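Side-chain contacts in hypothetical protein (Staphylococcus aureus subsp. aureus, PDB 1QYI), which is of unknown function but probably belongs to the HAD-like hydrolases, with a long, all-helical insertion between the first two strands of its chain: residues I92-S97 against T156-V161; M105-D108 against L113-Q116; L134-N139 against E152-T157. All coordinates share one frame; numbering follows the deposited sequence.

In the fold
All three contacts lie in the helical region that follows strand 3-6 and comes before strand 233-237, away from the parallel sheet of the probable HAD-like core. Contacts 1 and 3 both use helix 144-158, one at its C-terminal end and one further back. Contact 2 is nested inside the chain loop closed by contact 1 and touches it where Met105 (modelled as selenomethionine) packs on Leu159. Each is partly buried, but the chemistry differs. Contact 1 pairs a surface salt bridge with buried leucines, contact 2 places a buried lysine amine on main-chain carbonyls, and contact 3 joins two phenylalanine rings, one of them buried, without polar groups.

Contact 1: residues I92-S97 against T156-V161; sequences ILKKLS and TTELHV
Lys94 and Glu158 form a salt bridge between the ends of two helices, with Lys94 NZ donating to Glu158 OE1 at 2.7 Å. CG anti to the backbone N (chi1 -169°) with chi2 extended carries Lys94 CD to 3.1 Å from Glu158 OE1; the bend at chi3 then turns CE and NZ so that the amine meets that oxygen nearly along its C-O axis. Beneath the charges, Leu93 CD1 rests on Leu159 CD2 at 3.8 Å, both residues being buried. The pair joins the C-terminal ends of helices 77-93 and 144-158, in the helical region between strands 3-6 and 233-237, a position consistent with the cap insertion of HAD-like hydrolases. Main-chain groups released at both ends find local partners. Lys95 N bonds to Ile92 O at 3.2 Å, and Leu96 N weakly closes a type I turn on Leu93 O. In the other segment His160 takes a positive phi, and Val161 N reaches Thr156 O at 2.9 Å, the 6→1 bond of a Schellman-type ending. Ser97 caps the next helix with its side chain, while its own N is taken by Glu100 OE1, reciprocal bonds in the manner of a capping box.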
loop_
_atom_site.group_PDB
_atom_site.type_symbol
_atom_site.label_atom_id
_atom_site.label_comp_id
_atom_site.label_asym_id
_atom_site.label_seq_id
_atom_site.Cartn_x
_atom_site.Cartn_y
_atom_site.Cartn_z
ATOM N N ILE A 92 -1.919 11.051 -25.025
ATOM C CA ILE A 92 -2.745 12.203 -25.355
ATOM C C ILE A 92 -1.851 13.326 -25.901
ATOM O O ILE A 92 -2.264 14.090 -26.776
ATOM C CB ILE A 92 -3.520 12.710 -24.095
ATOM C CG1 ILE A 92 -4.408 11.595 -23.557
ATOM C CG2 ILE A 92 -4.382 13.917 -24.438
ATOM C CD1 ILE A 92 -5.121 11.943 -22.276
ATOM N N LEU A 93 -0.626 13.421 -25.390
ATOM C CA LEU A 93 0.304 14.455 -25.833
ATOM C C LEU A 93 0.842 14.241 -27.242
ATOM O O LEU A 93 1.343 15.179 -27.863
ATOM C CB LEU A 93 1.483 14.565 -24.872
ATOM C CG LEU A 93 1.133 15.087 -23.490
ATOM C CD1 LEU A 93 2.340 14.924 -22.596
ATOM C CD2 LEU A 93 0.702 16.540 -23.566
ATOM N N LYS A 94 0.744 13.017 -27.745
ATOM C CA LYS A 94 1.231 12.719 -29.083
ATOM C C LYS A 94 0.167 13.072 -30.124
ATOM O O LYS A 94 0.333 12.808 -31.313
ATOM C CB LYS A 94 1.604 11.238 -29.175
ATOM C CG LYS A 94 2.368 10.851 -30.427
ATOM C CD LYS A 94 2.826 9.400 -30.370
ATOM C CE LYS A 94 1.645 8.442 -30.328
ATOM N NZ LYS A 94 2.080 7.024 -30.156
ATOM N N LYS A 95 -0.928 13.674 -29.664
ATOM C CA LYS A 95 -2.013 14.078 -30.549
ATOM C C LYS A 95 -1.983 15.592 -30.781
ATOM O O LYS A 95 -2.707 16.111 -31.632
ATOM C CB LYS A 95 -3.369 13.670 -29.958
ATOM C CG LYS A 95 -3.519 12.175 -29.697
ATOM C CD LYS A 95 -3.744 11.376 -30.969
ATOM C CE LYS A 95 -5.183 11.503 -31.469
ATOM N NZ LYS A 95 -6.172 10.828 -30.556
ATOM N N LEU A 96 -1.150 16.300 -30.023
ATOM C CA LEU A 96 -1.026 17.753 -30.164
ATOM C C LEU A 96 0.207 18.069 -31.005
ATOM O O LEU A 96 1.026 17.185 -31.274
ATOM C CB LEU A 96 -0.882 18.426 -28.794
ATOM C CG LEU A 96 -1.919 18.162 -27.702
ATOM C CD1 LEU A 96 -1.572 19.014 -26.487
ATOM C CD2 LEU A 96 -3.314 18.476 -28.200
ATOM N N SER A 97 0.337 19.328 -31.416
ATOM C CA SER A 97 1.481 19.759 -32.222
ATOM C C SER A 97 2.714 19.804 -31.329
ATOM O O SER A 97 2.597 19.900 -30.108
ATOM C CB SER A 97 1.245 21.151 -32.806
ATOM O OG SER A 97 1.422 22.158 -31.829
ATOM N N THR A 156 10.441 10.550 -24.474
ATOM C CA THR A 156 11.322 11.295 -25.385
ATOM C C THR A 156 11.149 10.864 -26.840
ATOM O O THR A 156 11.057 11.709 -27.733
ATOM C CB THR A 156 12.825 11.139 -25.022
ATOM O OG1 THR A 156 13.251 9.807 -25.318
ATOM C CG2 THR A 156 13.066 11.442 -23.552
ATOM N N THR A 157 11.101 9.553 -27.076
ATOM C CA THR A 157 10.939 9.031 -28.434
ATOM C C THR A 157 9.532 9.299 -28.991
ATOM O O THR A 157 9.374 9.636 -30.167
ATOM C CB THR A 157 11.236 7.503 -28.511
ATOM O OG1 THR A 157 10.335 6.790 -27.657
ATOM C CG2 THR A 157 12.674 7.208 -28.081
ATOM N N GLU A 158 8.513 9.160 -28.148
ATOM C CA GLU A 158 7.137 9.398 -28.568
ATOM C C GLU A 158 6.829 10.881 -28.763
ATOM O O GLU A 158 6.240 11.279 -29.765
ATOM C CB GLU A 158 6.168 8.803 -27.548
ATOM C CG GLU A 158 6.159 7.294 -27.542
ATOM C CD GLU A 158 5.776 6.728 -28.889
ATOM O OE1 GLU A 158 4.705 7.117 -29.399
ATOM O OE2 GLU A 158 6.541 5.903 -29.435
ATOM N N LEU A 159 7.232 11.699 -27.801
ATOM C CA LEU A 159 6.987 13.127 -27.881
ATOM C C LEU A 159 8.064 13.883 -28.655
ATOM O O LEU A 159 8.006 15.107 -28.777
ATOM C CB LEU A 159 6.843 13.694 -26.471
ATOM C CG LEU A 159 5.436 13.595 -25.869
ATOM C CD1 LEU A 159 4.775 12.265 -26.211
ATOM C CD2 LEU A 159 5.545 13.779 -24.366
ATOM N N HIS A 160 9.028 13.143 -29.194
ATOM C CA HIS A 160 10.130 13.719 -29.965
ATOM C C HIS A 160 10.824 14.858 -29.237
ATOM O O HIS A 160 11.109 15.902 -29.822
ATOM C CB HIS A 160 9.640 14.203 -31.336
ATOM C CG HIS A 160 9.346 13.087 -32.295
ATOM N ND1 HIS A 160 10.327 12.267 -32.798
ATOM C CD2 HIS A 160 8.171 12.631 -32.789
ATOM C CE1 HIS A 160 9.769 11.341 -33.565
ATOM N NE2 HIS A 160 8.467 11.539 -33.575
ATOM N N VAL A 161 11.095 14.645 -27.956
ATOM C CA VAL A 161 11.767 15.642 -27.139
ATOM C C VAL A 161 12.977 14.984 -26.480
ATOM O O VAL A 161 13.237 13.803 -26.707
ATOM C CB VAL A 161 10.816 16.211 -26.067
ATOM C CG1 VAL A 161 10.692 15.239 -24.902
ATOM C CG2 VAL A 161 11.308 17.560 -25.613
#

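Contact 2: residues M105-D108 against L113-Q116; sequences MYQD and LKLQ
Lys114 reaches from helix 111-115 across to Gln107, near the C-terminal end of helix 98-106, and its chain can be followed atom by atom. CB points toward the opposing segment, and CG stands anti to the carbonyl carbon (chi1 -68°), which sends the chain out over the gap. Lys114 CD comes 3.6 Å from Gln107 O; it is also modelled closer to Gln107 CB than carbons normally come, a doubtful detail that probably reflects imprecise coordinates. At chi3 the chain bends, and Lys114 CE passes 3.7 Å from Gln107 O. Lys114 NZ then donates to Gln107 O at 3.0 Å, arriving in the carbonyl plane on a lone pair, with a C=O...donor angle of 129°. Phe104 O, in the last turn of helix 98-106, is a second and stronger acceptor for the amine. Lys114 NZ also comes within 4.0 Å of C of Met105 (modelled as selenomethionine), so the amine lies beside the main chain of Phe104 to Gln107. Gln107 turns the end of its side chain away. The arrangement ties two helices that follow one another in the chain across a short connection. Because Lys114 is buried, its probable positive charge is offset by the main-chain oxygens of Phe104 and Gln107, and the C-terminal end of a helix, with its partial negative charge, would be expected to stabilise it there.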
loop_
_atom_site.group_PDB
_atom_site.type_symbol
_atom_site.label_atom_id
_atom_site.label_comp_id
_atom_site.label_asym_id
_atom_site.label_seq_id
_atom_site.Cartn_x
_atom_site.Cartn_y
_atom_site.Cartn_z
HETATM N N MSE A 105 5.115 20.773 -21.452
HETATM C CA MSE A 105 6.348 20.197 -20.915
HETATM C C MSE A 105 7.353 21.196 -20.349
HETATM O O MSE A 105 8.212 20.815 -19.555
HETATM C CB MSE A 105 7.053 19.366 -21.994
HETATM C CG MSE A 105 6.228 18.221 -22.572
HETATM SE SE MSE A 105 6.211 16.612 -21.479
HETATM C CE MSE A 105 8.021 16.009 -21.834
ATOM N N TYR A 106 7.258 22.464 -20.735
ATOM C CA TYR A 106 8.236 23.440 -20.263
ATOM C C TYR A 106 7.700 24.762 -19.701
ATOM O O TYR A 106 8.479 25.644 -19.331
ATOM C CB TYR A 106 9.226 23.722 -21.401
ATOM C CG TYR A 106 9.905 22.477 -21.931
ATOM C CD1 TYR A 106 10.863 21.812 -21.172
ATOM C CD2 TYR A 106 9.553 21.933 -23.170
ATOM C CE1 TYR A 106 11.458 20.636 -21.624
ATOM C CE2 TYR A 106 10.144 20.750 -23.632
ATOM C CZ TYR A 106 11.093 20.109 -22.850
ATOM O OH TYR A 106 11.668 18.933 -23.273
ATOM N N GLN A 107 6.379 24.902 -19.638
ATOM C CA GLN A 107 5.768 26.126 -19.120
ATOM C C GLN A 107 6.073 26.240 -17.618
ATOM O O GLN A 107 6.103 25.236 -16.897
ATOM C CB GLN A 107 4.246 26.105 -19.363
ATOM C CG GLN A 107 3.583 27.463 -19.673
ATOM C CD GLN A 107 3.843 27.960 -21.099
ATOM O OE1 GLN A 107 3.148 28.855 -21.599
ATOM N NE2 GLN A 107 4.852 27.386 -21.754
ATOM N N ASP A 108 6.310 27.469 -17.167
ATOM C CA ASP A 108 6.625 27.750 -15.771
ATOM C C ASP A 108 5.471 27.439 -14.823
ATOM O O ASP A 108 5.686 27.286 -13.623
ATOM C CB ASP A 108 7.030 29.221 -15.609
ATOM C CG ASP A 108 8.419 29.518 -16.160
ATOM O OD1 ASP A 108 8.700 29.158 -17.325
ATOM O OD2 ASP A 108 9.230 30.123 -15.428
ATOM N N LEU A 113 -2.039 22.741 -13.383
ATOM C CA LEU A 113 -2.778 23.723 -14.167
ATOM C C LEU A 113 -2.485 23.577 -15.656
ATOM O O LEU A 113 -3.320 23.916 -16.487
ATOM C CB LEU A 113 -2.431 25.137 -13.700
ATOM C CG LEU A 113 -2.730 25.445 -12.224
ATOM C CD1 LEU A 113 -2.102 26.772 -11.860
ATOM C CD2 LEU A 113 -4.241 25.472 -11.969
ATOM N N LYS A 114 -1.299 23.078 -15.994
ATOM C CA LYS A 114 -0.938 22.892 -17.392
ATOM C C LYS A 114 -1.717 21.723 -17.992
ATOM O O LYS A 114 -1.872 21.623 -19.215
ATOM C CB LYS A 114 0.568 22.655 -17.544
ATOM C CG LYS A 114 1.407 23.887 -17.195
ATOM C CD LYS A 114 2.864 23.758 -17.630
ATOM C CE LYS A 114 3.575 22.591 -16.960
ATOM N NZ LYS A 114 4.993 22.498 -17.431
ATOM N N LEU A 115 -2.217 20.840 -17.134
ATOM C CA LEU A 115 -2.992 19.704 -17.614
ATOM C C LEU A 115 -4.334 20.223 -18.128
ATOM O O LEU A 115 -4.896 19.692 -19.089
ATOM C CB LEU A 115 -3.215 18.682 -16.487
ATOM C CG LEU A 115 -2.042 17.757 -16.101
ATOM C CD1 LEU A 115 -2.379 16.983 -14.834
ATOM C CD2 LEU A 115 -1.741 16.792 -17.243
ATOM N N GLN A 116 -4.830 21.285 -17.500
ATOM C CA GLN A 116 -6.110 21.880 -17.877
ATOM C C GLN A 116 -6.136 22.573 -19.244
ATOM O O GLN A 116 -7.182 23.066 -19.678
ATOM C CB GLN A 116 -6.524 22.879 -16.807
ATOM C CG GLN A 116 -6.486 22.293 -15.414
ATOM C CD GLN A 116 -6.654 23.344 -14.340
ATOM O OE1 GLN A 116 -6.734 23.029 -13.153
ATOM N NE2 GLN A 116 -6.698 24.602 -14.750
#

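Contact 3: residues L134-N139 against E152-T157; sequences LQFLDN and EEFATT
Phe136 and Phe154 meet in an edge-to-face pair, the edge of Phe136 directed at one face of Phe154. The ring centroids are 5.3 Å apart and the planes stand at 63°, so this is an inclined version of the T shape and not a perpendicular one. Two adjoining atoms of the Phe136 ring do the touching. Phe136 CD1 sits over the Phe154 face, off toward the rim, with Phe154 CG 4.0 Å away, while Phe136 CE1 lies by the root of the ring, 3.8 Å from Phe154 CB and close to CG. Both aromatic groups extend with CG anti to the backbone N (chi1 159° for Phe136 and -174° for Phe154), and the CA-CB bonds of both point across the gap. The contact therefore spans a wide separation of backbones, the nearest CA atoms, those of Phe136 and Phe154, being 8.6 Å apart.

The next shell is the helix that presents Phe154. One turn of it is bonded regularly: Thr156 N donates to Glu152 O, and Thr157 N to Glu153 O at 3.0 Å. Glu153 O takes a further proton from Thr156 OG1 at 2.9 Å, and the two donors come from the same face of its carbonyl plane. By contrast, Phe136 rides on a short, weakly bonded helix, 134-137, and its ring also packs on Ala150 and Leu151, a turn earlier along helix 144-158.

Helix 77-93 contributes Ile87 against Phe136 and Ile90 against Phe154 and Ala155. Helix 64-71 takes Leu134 and Leu137 on its own surface, so helix 134-137 lies among three longer helices of the insertion, remote from the strands of the parallel sheet.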
loop_
_atom_site.group_PDB
_atom_site.type_symbol
_atom_site.label_atom_id
_atom_site.label_comp_id
_atom_site.label_asym_id
_atom_site.label_seq_id
_atom_site.Cartn_x
_atom_site.Cartn_y
_atom_site.Cartn_z
ATOM N N LEU A 134 -0.124 -1.575 -20.558
ATOM C CA LEU A 134 0.237 -2.989 -20.537
ATOM C C LEU A 134 1.127 -3.323 -21.727
ATOM O O LEU A 134 2.037 -4.140 -21.624
ATOM C CB LEU A 134 -1.025 -3.848 -20.584
ATOM C CG LEU A 134 -0.814 -5.353 -20.497
ATOM C CD1 LEU A 134 -0.245 -5.706 -19.134
ATOM C CD2 LEU A 134 -2.133 -6.061 -20.721
ATOM N N GLN A 135 0.844 -2.693 -22.862
ATOM C CA GLN A 135 1.617 -2.916 -24.075
ATOM C C GLN A 135 2.867 -2.038 -24.026
ATOM O O GLN A 135 3.613 -1.923 -24.999
ATOM C CB GLN A 135 0.775 -2.573 -25.296
ATOM C CG GLN A 135 -0.513 -3.380 -25.387
ATOM C CD GLN A 135 -1.417 -2.896 -26.503
ATOM O OE1 GLN A 135 -2.392 -3.556 -26.855
ATOM N NE2 GLN A 135 -1.099 -1.731 -27.060
ATOM N N PHE A 136 3.078 -1.413 -22.877
ATOM C CA PHE A 136 4.234 -0.569 -22.659
ATOM C C PHE A 136 5.283 -1.385 -21.906
ATOM O O PHE A 136 6.468 -1.330 -22.222
ATOM C CB PHE A 136 3.835 0.662 -21.837
ATOM C CG PHE A 136 4.989 1.322 -21.135
ATOM C CD1 PHE A 136 5.969 2.003 -21.851
ATOM C CD2 PHE A 136 5.113 1.233 -19.751
ATOM C CE1 PHE A 136 7.054 2.584 -21.196
ATOM C CE2 PHE A 136 6.192 1.809 -19.088
ATOM C CZ PHE A 136 7.165 2.484 -19.810
ATOM N N LEU A 137 4.826 -2.146 -20.916
ATOM C CA LEU A 137 5.698 -2.967 -20.081
ATOM C C LEU A 137 6.227 -4.212 -20.794
ATOM O O LEU A 137 7.155 -4.861 -20.313
ATOM C CB LEU A 137 4.947 -3.377 -18.809
ATOM C CG LEU A 137 4.257 -2.246 -18.035
ATOM C CD1 LEU A 137 3.297 -2.842 -17.046
ATOM C CD2 LEU A 137 5.279 -1.363 -17.355
ATOM N N ASP A 138 5.623 -4.534 -21.937
ATOM C CA ASP A 138 6.003 -5.690 -22.751
ATOM C C ASP A 138 7.477 -6.032 -22.644
ATOM O O ASP A 138 7.832 -7.159 -22.307
ATOM C CB ASP A 138 5.643 -5.433 -24.216
ATOM C CG ASP A 138 4.193 -5.760 -24.519
ATOM O OD1 ASP A 138 3.690 -5.336 -25.586
ATOM O OD2 ASP A 138 3.564 -6.469 -23.694
ATOM N N ASN A 139 8.335 -5.064 -22.946
ATOM C CA ASN A 139 9.776 -5.281 -22.865
ATOM C C ASN A 139 10.421 -4.257 -21.937
ATOM O O ASN A 139 10.939 -3.235 -22.384
ATOM C CB ASN A 139 10.403 -5.215 -24.265
ATOM C CG ASN A 139 10.092 -3.915 -24.986
ATOM O OD1 ASN A 139 9.358 -3.066 -24.473
ATOM N ND2 ASN A 139 10.647 -3.752 -26.185
ATOM N N GLU A 152 10.762 7.118 -19.239
ATOM C CA GLU A 152 11.399 8.356 -19.698
ATOM C C GLU A 152 11.817 8.300 -21.170
ATOM O O GLU A 152 11.629 9.261 -21.922
ATOM C CB GLU A 152 12.619 8.654 -18.830
ATOM C CG GLU A 152 13.226 10.024 -19.026
ATOM C CD GLU A 152 14.198 10.364 -17.917
ATOM O OE1 GLU A 152 15.233 9.671 -17.793
ATOM O OE2 GLU A 152 13.920 11.314 -17.151
ATOM N N GLU A 153 12.388 7.166 -21.564
ATOM C CA GLU A 153 12.828 6.944 -22.934
ATOM C C GLU A 153 11.618 6.946 -23.853
ATOM O O GLU A 153 11.669 7.460 -24.967
ATOM C CB GLU A 153 13.565 5.598 -23.023
ATOM C CG GLU A 153 13.585 4.937 -24.406
ATOM C CD GLU A 153 14.733 5.392 -25.289
ATOM O OE1 GLU A 153 14.785 6.594 -25.640
ATOM O OE2 GLU A 153 15.590 4.538 -25.625
ATOM N N PHE A 154 10.528 6.364 -23.373
ATOM C CA PHE A 154 9.289 6.286 -24.134
ATOM C C PHE A 154 8.745 7.679 -24.413
ATOM O O PHE A 154 8.303 7.973 -25.524
ATOM C CB PHE A 154 8.258 5.489 -23.343
ATOM C CG PHE A 154 6.991 5.217 -24.089
ATOM C CD1 PHE A 154 6.968 4.298 -25.131
ATOM C CD2 PHE A 154 5.813 5.868 -23.740
ATOM C CE1 PHE A 154 5.788 4.027 -25.814
ATOM C CE2 PHE A 154 4.628 5.606 -24.416
ATOM C CZ PHE A 154 4.616 4.684 -25.455
ATOM N N ALA A 155 8.770 8.533 -23.396
ATOM C CA ALA A 155 8.276 9.893 -23.536
ATOM C C ALA A 155 9.116 10.705 -24.521
ATOM O O ALA A 155 8.565 11.459 -25.323
ATOM C CB ALA A 155 8.246 10.571 -22.175
ATOM N N THR A 156 10.441 10.550 -24.474
ATOM C CA THR A 156 11.322 11.295 -25.385
ATOM C C THR A 156 11.149 10.864 -26.840
ATOM O O THR A 156 11.057 11.709 -27.733
ATOM C CB THR A 156 12.825 11.139 -25.022
ATOM O OG1 THR A 156 13.251 9.807 -25.318
ATOM C CG2 THR A 156 13.066 11.442 -23.552
ATOM N N THR A 157 11.101 9.553 -27.076
ATOM C CA THR A 157 10.939 9.031 -28.434
ATOM C C THR A 157 9.532 9.299 -28.991
ATOM O O THR A 157 9.374 9.636 -30.167
ATOM C CB THR A 157 11.236 7.503 -28.511
ATOM O OG1 THR A 157 10.335 6.790 -27.657
ATOM C CG2 THR A 157 12.674 7.208 -28.081
#